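Long-range contact in Myo-inositol phosphohydrolase (Mitsuokella multacida, PDB 4WU3), which probably removes phosphate groups from inositol hexakisphosphate and related inositol phosphates, as a phytase related to the protein tyrosine phosphatases: residues N338-R343 with S435-R440. The protein carries 2 engineered substitutions. Residues are numbered along the deposited sequence; the frame is centred on the assembly and turned at random.
Sequences NGYIWR and SWYGLR. With 4IP (inositol-(1,3,4,5)-tetrakisphosphate), chain F.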
loop_
_atom_site.group_PDB
_atom_site.type_symbol
_atom_site.label_atom_id
_atom_site.label_comp_id
_atom_site.label_asym_id
_atom_site.label_seq_id
_atom_site.Cartn_x
_atom_site.Cartn_y
_atom_site.Cartn_z
ATOM N N ASN A 338 -17.182 3.491 17.817
ATOM C CA ASN A 338 -18.005 3.095 18.958
ATOM C C ASN A 338 -17.339 3.401 20.293
ATOM O O ASN A 338 -16.114 3.338 20.421
ATOM C CB ASN A 338 -18.384 1.617 18.860
ATOM C CG ASN A 338 -19.388 1.347 17.749
ATOM O OD1 ASN A 338 -20.259 2.172 17.448
ATOM N ND2 ASN A 338 -19.272 0.193 17.136
ATOM N N GLY A 339 -18.157 3.759 21.277
ATOM C CA GLY A 339 -17.665 4.059 22.617
ATOM C C GLY A 339 -16.963 2.870 23.245
ATOM O O GLY A 339 -17.357 1.724 23.045
ATOM N N TYR A 340 -15.919 3.147 24.015
ATOM C CA TYR A 340 -15.194 2.094 24.707
ATOM C C TYR A 340 -14.804 2.478 26.147
ATOM O O TYR A 340 -14.147 1.699 26.842
ATOM C CB TYR A 340 -13.938 1.752 23.913
ATOM C CG TYR A 340 -13.087 2.974 23.690
ATOM C CD1 TYR A 340 -12.243 3.427 24.686
ATOM C CD2 TYR A 340 -13.151 3.694 22.506
ATOM C CE1 TYR A 340 -11.464 4.554 24.514
ATOM C CE2 TYR A 340 -12.368 4.829 22.319
ATOM C CZ TYR A 340 -11.526 5.251 23.337
ATOM O OH TYR A 340 -10.724 6.367 23.210
ATOM N N ILE A 341 -15.201 3.666 26.595
ATOM C CA ILE A 341 -14.892 4.098 27.959
ATOM C C ILE A 341 -15.890 5.126 28.476
ATOM O O ILE A 341 -16.448 5.913 27.709
ATOM C CB ILE A 341 -13.467 4.700 28.038
ATOM C CG1 ILE A 341 -12.982 4.787 29.488
ATOM C CG2 ILE A 341 -13.425 6.075 27.390
ATOM C CD1 ILE A 341 -11.539 5.223 29.635
ATOM N N TRP A 342 -16.108 5.120 29.785
ATOM C CA TRP A 342 -16.873 6.180 30.413
ATOM C C TRP A 342 -15.935 7.340 30.731
ATOM O O TRP A 342 -15.032 7.247 31.560
ATOM C CB TRP A 342 -17.587 5.694 31.672
ATOM C CG TRP A 342 -18.793 4.849 31.389
ATOM C CD1 TRP A 342 -18.908 3.509 31.587
ATOM C CD2 TRP A 342 -20.052 5.286 30.851
ATOM N NE1 TRP A 342 -20.162 3.073 31.202
ATOM C CE2 TRP A 342 -20.883 4.148 30.751
ATOM C CE3 TRP A 342 -20.555 6.526 30.438
ATOM C CZ2 TRP A 342 -22.186 4.214 30.258
ATOM C CZ3 TRP A 342 -21.844 6.590 29.942
ATOM C CH2 TRP A 342 -22.651 5.443 29.867
ATOM N N ARG A 343 -16.153 8.434 30.025
ATOM C CA ARG A 343 -15.388 9.637 30.205
ATOM C C ARG A 343 -16.030 10.470 31.296
ATOM O O ARG A 343 -17.249 10.608 31.346
ATOM C CB ARG A 343 -15.411 10.419 28.901
ATOM C CG ARG A 343 -14.833 11.818 28.985
ATOM C CD ARG A 343 -14.988 12.527 27.648
ATOM N NE ARG A 343 -14.073 13.656 27.509
ATOM C CZ ARG A 343 -13.994 14.429 26.426
ATOM N NH1 ARG A 343 -14.776 14.204 25.379
ATOM N NH2 ARG A 343 -13.133 15.436 26.390
ATOM N N SER A 435 -19.904 10.508 29.891
ATOM C CA SER A 435 -20.307 10.180 28.525
ATOM C C SER A 435 -19.632 8.906 28.030
ATOM O O SER A 435 -18.565 8.521 28.504
ATOM C CB SER A 435 -20.023 11.349 27.571
ATOM O OG SER A 435 -18.657 11.703 27.579
ATOM N N TRP A 436 -20.267 8.229 27.084
ATOM C CA TRP A 436 -19.701 7.011 26.533
ATOM C C TRP A 436 -18.842 7.407 25.342
ATOM O O TRP A 436 -19.348 7.711 24.269
ATOM C CB TRP A 436 -20.814 6.055 26.133
ATOM C CG TRP A 436 -20.350 4.694 25.674
ATOM C CD1 TRP A 436 -20.602 4.116 24.467
ATOM C CD2 TRP A 436 -19.578 3.742 26.422
ATOM N NE1 TRP A 436 -20.034 2.873 24.411
ATOM C CE2 TRP A 436 -19.397 2.618 25.596
ATOM C CE3 TRP A 436 -19.018 3.737 27.706
ATOM C CZ2 TRP A 436 -18.681 1.492 26.011
ATOM C CZ3 TRP A 436 -18.302 2.621 28.117
ATOM C CH2 TRP A 436 -18.142 1.513 27.271
ATOM N N TYR A 437 -17.536 7.426 25.558
ATOM C CA TYR A 437 -16.606 8.046 24.637
ATOM C C TYR A 437 -16.044 7.057 23.651
ATOM O O TYR A 437 -15.423 6.071 24.040
ATOM C CB TYR A 437 -15.439 8.682 25.398
ATOM C CG TYR A 437 -14.479 9.440 24.504
ATOM C CD1 TYR A 437 -14.743 10.749 24.121
ATOM C CD2 TYR A 437 -13.323 8.841 24.032
ATOM C CE1 TYR A 437 -13.867 11.447 23.299
ATOM C CE2 TYR A 437 -12.451 9.522 23.198
ATOM C CZ TYR A 437 -12.727 10.822 22.836
ATOM O OH TYR A 437 -11.855 11.492 22.017
ATOM N N GLY A 438 -16.248 7.340 22.370
ATOM C CA GLY A 438 -15.559 6.615 21.302
ATOM C C GLY A 438 -14.584 7.535 20.588
ATOM O O GLY A 438 -14.561 8.729 20.834
ATOM N N LEU A 439 -13.773 6.973 19.705
ATOM C CA LEU A 439 -12.827 7.754 18.917
ATOM C C LEU A 439 -13.479 8.994 18.310
ATOM O O LEU A 439 -14.576 8.925 17.755
ATOM C CB LEU A 439 -12.261 6.872 17.808
ATOM C CG LEU A 439 -11.405 7.560 16.743
ATOM C CD1 LEU A 439 -10.062 7.964 17.334
ATOM C CD2 LEU A 439 -11.227 6.616 15.561
ATOM N N ARG A 440 -12.782 10.120 18.400
ATOM C CA ARG A 440 -13.313 11.430 17.974
ATOM C C ARG A 440 -14.629 11.848 18.649
ATOM O O ARG A 440 -15.320 12.752 18.175
ATOM C CB ARG A 440 -13.500 11.469 16.458
ATOM C CG ARG A 440 -12.208 11.643 15.682
ATOM C CD ARG A 440 -12.485 11.645 14.191
ATOM N NE ARG A 440 -11.258 11.538 13.414
ATOM C CZ ARG A 440 -11.205 11.603 12.089
ATOM N NH1 ARG A 440 -12.317 11.784 11.383
ATOM N NH2 ARG A 440 -10.035 11.505 11.475
HETATM C C1 4IP F . -15.894 20.583 21.252
HETATM O O1 4IP F . -16.907 21.448 21.767
HETATM C C2 4IP F . -15.453 19.595 22.324
HETATM O O2 4IP F . -15.036 20.306 23.482
HETATM C C3 4IP F . -14.283 18.741 21.854
HETATM O O3 4IP F . -13.882 17.857 22.905
HETATM C C4 4IP F . -13.097 19.595 21.416
HETATM O O4 4IP F . -12.073 18.739 20.897
HETATM C C5 4IP F . -13.532 20.588 20.344
HETATM O O5 4IP F . -12.439 21.430 19.969
HETATM C C6 4IP F . -14.709 21.442 20.814
HETATM O O6 4IP F . -15.124 22.331 19.774
HETATM P P1 4IP F . -18.461 21.041 21.810
HETATM O O1P 4IP F . -18.894 21.070 20.370
HETATM O O2P 4IP F . -19.061 22.114 22.681
HETATM O O3P 4IP F . -18.477 19.679 22.456
HETATM P P3 4IP F . -13.851 16.263 22.657
HETATM O O4P 4IP F . -13.224 16.118 21.290
HETATM O O5P 4IP F . -15.304 15.853 22.737
HETATM O O6P 4IP F . -12.986 15.725 23.769
HETATM P P4 4IP F . -10.540 18.818 21.404
HETATM O O7P 4IP F . -10.629 18.803 22.910
HETATM O O8P 4IP F . -9.932 17.566 20.821
HETATM O O9P 4IP F . -10.036 20.119 20.810
HETATM P P5 4IP F . -12.266 21.882 18.427
HETATM O OPF 4IP F . -12.876 20.758 17.604
HETATM O OPG 4IP F . -10.764 22.023 18.286
HETATM O OPH 4IP F . -13.030 23.184 18.336
HETATM O O HOH W 1 -13.823 4.179 19.104
HETATM O O HOH W 2 -19.748 0.847 22.137
HETATM O O HOH W 3 -17.581 12.970 25.301
#
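Ser435 and Arg343 pair through both backbone bonds of an antiparallel bridge, Arg343 N to Ser435 O at 2.9 Å and Ser435 N to Arg343 O at 3.0 Å. Ser435 OG, hydrogen-bonded to Asp345, also accepts a hydrogen bond from a water, to which Arg343 NH1 donates in turn. On the other side of the sheet, Trp436 turns CG anti to its backbone N (chi1 -174°), which lays the indole over the chain at Gly339–Ile341; Gly339 CA sits 3.6 Å from the centroid of its five-membered ring, a CH-pi contact. The six-membered ring meets Trp342 edge to face, with CE3 above the centre of that indole. Were Trp436 cut back to an alanine, the backbone at Gly339 would probably lose its cover and Trp342 the edge that packs on one of its faces. Tyr437 faces both Tyr340 and Ile341 in a classic beta bulge: Tyr437 O accepts from Tyr340 N (3.0 Å), and Tyr437 N donates to Ile341 O (2.8 Å). Beyond it, a water joins Leu439 N to Asn338 O. Arg343, extended past the Tyr437 ring, grips inositol tetrakisphosphate O6P through NH2 (2.6 Å) and reaches O5P through NH1. The paired strands thus bring a buried cation to the ligand's 3-phosphate, probably balancing its charge.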